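Local coordinates for putative sugar binding protein (Bacteroides vulgatus ATCC 8482, PDB 3KEZ) that probably binds sugars or other nutrients at the outer membrane as a calcium-containing member of the SusD family, at residues N372-G376 with K377-L381. Sequence-based numbering, arbitrary orientation.
Sequences NSVEG and KTLTL. With EDO (1,2-ethanediol), chain F.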
loop_
_atom_site.group_PDB
_atom_site.type_symbol
_atom_site.label_atom_id
_atom_site.label_comp_id
_atom_site.label_asym_id
_atom_site.label_seq_id
_atom_site.Cartn_x
_atom_site.Cartn_y
_atom_site.Cartn_z
ATOM N N ASN A 372 26.904 -6.007 -6.075
ATOM C CA ASN A 372 26.726 -4.547 -6.097
ATOM C C ASN A 372 26.894 -3.997 -4.702
ATOM O O ASN A 372 26.747 -4.730 -3.706
ATOM C CB ASN A 372 25.345 -4.141 -6.613
ATOM C CG ASN A 372 25.134 -4.465 -8.084
ATOM O OD1 ASN A 372 26.081 -4.593 -8.823
ATOM N ND2 ASN A 372 23.857 -4.572 -8.511
ATOM N N SER A 373 27.214 -2.702 -4.637
ATOM C CA SER A 373 27.297 -1.950 -3.364
ATOM C C SER A 373 27.105 -0.493 -3.642
ATOM O O SER A 373 27.576 0.022 -4.671
ATOM C CB SER A 373 28.651 -2.100 -2.676
ATOM O OG SER A 373 28.574 -1.579 -1.349
ATOM N N VAL A 374 26.423 0.184 -2.736
ATOM C CA VAL A 374 26.365 1.627 -2.775
ATOM C C VAL A 374 27.339 2.268 -1.747
ATOM O O VAL A 374 27.277 3.473 -1.497
ATOM C CB VAL A 374 24.928 2.168 -2.608
ATOM C CG1 VAL A 374 24.048 1.843 -3.833
ATOM C CG2 VAL A 374 24.269 1.678 -1.347
ATOM N N GLU A 375 28.224 1.476 -1.158
ATOM C CA GLU A 375 29.239 2.007 -0.251
ATOM C C GLU A 375 30.107 2.982 -1.026
ATOM O O GLU A 375 30.379 2.772 -2.194
ATOM C CB GLU A 375 30.074 0.879 0.367
ATOM C CG GLU A 375 30.971 1.332 1.504
ATOM C CD GLU A 375 31.470 0.164 2.374
ATOM O OE1 GLU A 375 30.890 -0.948 2.304
ATOM O OE2 GLU A 375 32.389 0.395 3.173
ATOM N N GLY A 376 30.500 4.073 -0.380
ATOM C CA GLY A 376 31.253 5.150 -1.031
ATOM C C GLY A 376 30.445 6.160 -1.859
ATOM O O GLY A 376 31.015 7.065 -2.456
ATOM N N LYS A 377 29.135 6.004 -1.925
ATOM C CA LYS A 377 28.291 6.929 -2.685
ATOM C C LYS A 377 27.702 7.935 -1.711
ATOM O O LYS A 377 27.457 7.616 -0.541
ATOM C CB LYS A 377 27.127 6.206 -3.369
ATOM C CG LYS A 377 27.539 5.005 -4.239
ATOM C CD LYS A 377 28.131 5.434 -5.524
ATOM C CE LYS A 377 28.408 4.258 -6.476
ATOM N NZ LYS A 377 29.315 4.761 -7.504
ATOM N N THR A 378 27.494 9.152 -2.196
ATOM C CA THR A 378 26.677 10.120 -1.487
ATOM C C THR A 378 25.304 9.956 -2.074
ATOM O O THR A 378 25.068 10.327 -3.239
ATOM C CB THR A 378 27.186 11.538 -1.653
ATOM O OG1 THR A 378 28.501 11.626 -1.059
ATOM C CG2 THR A 378 26.212 12.519 -0.970
ATOM N N LEU A 379 24.442 9.279 -1.321
ATOM C CA LEU A 379 23.133 8.900 -1.822
ATOM C C LEU A 379 22.178 10.095 -1.880
ATOM O O LEU A 379 22.174 10.947 -0.987
ATOM C CB LEU A 379 22.528 7.752 -1.004
ATOM C CG LEU A 379 23.184 6.360 -1.114
ATOM C CD1 LEU A 379 22.467 5.463 -0.136
ATOM C CD2 LEU A 379 23.095 5.809 -2.497
ATOM N N THR A 380 21.396 10.136 -2.966
ATOM C CA THR A 380 20.360 11.150 -3.208
ATOM C C THR A 380 18.941 10.549 -3.001
ATOM O O THR A 380 18.747 9.326 -2.983
ATOM C CB THR A 380 20.478 11.678 -4.647
ATOM O OG1 THR A 380 20.053 10.638 -5.529
ATOM C CG2 THR A 380 21.942 12.082 -4.968
ATOM N N LEU A 381 17.936 11.396 -2.843
ATOM C CA LEU A 381 16.580 10.900 -2.825
ATOM C C LEU A 381 16.283 10.080 -4.080
ATOM O O LEU A 381 15.682 9.013 -4.017
ATOM C CB LEU A 381 15.576 12.052 -2.690
ATOM C CG LEU A 381 14.105 11.681 -2.767
ATOM C CD1 LEU A 381 13.728 10.718 -1.633
ATOM C CD2 LEU A 381 13.231 12.942 -2.778
HETATM C C1 EDO F . 28.845 5.914 3.865
HETATM O O1 EDO F . 29.372 5.131 4.954
HETATM C C2 EDO F . 29.780 5.828 2.667
HETATM O O2 EDO F . 30.033 4.437 2.355
HETATM O O HOH W 1 30.760 10.100 -1.986
#
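Val374 and Lys377 form the ends of a type II beta turn in the surface loop that joins helices 354-368 and 381-392 of this SusD-family protein. The turn is closed by Lys377 N, which donates to Val374 O over 3.2 Å. The same oxygen is packed by the aliphatic root of the lysine: with chi1 at -53°, CG lies beside the lysine's own backbone N and comes within 3.2 Å of Val374 O. Gly376, at the third corner, takes the positive phi (81°) expected of a type II turn.

The tighter side faces the protein. Val374 CB meets the CD2 branch of Leu379 at 4.1 Å, and this buried leucine also rests on Val358 and Leu361 of helix 354-368 and on Val349 of helix 337-350. Asn354 braces the second half of the loop, bonding Lys377 O and Leu379 N through the two ends of its amide. Just ahead of the turn, Ser373 OG accepts from Glu375 N at 3.1 Å with a nearly straight 164° angle, an ST turn that overlaps the beta turn; Asn362 ND2 is bonded to the same hydroxyl oxygen.

The outer side is looser. Beyond its bend at chi2 the lysine chain runs extended, carrying NZ away from the turn, and CB of Glu375 is directed away from 377-381. On the other side of the turn from the lysine end, an ethanediol, probably left from crystallisation, lies beside Glu375 CG and accepts from Gly376 N through O2 at 2.8 Å. A water bridges Gly376 O, to which it donates at 3.1 Å, and Thr378 OG1 at 2.9 Å.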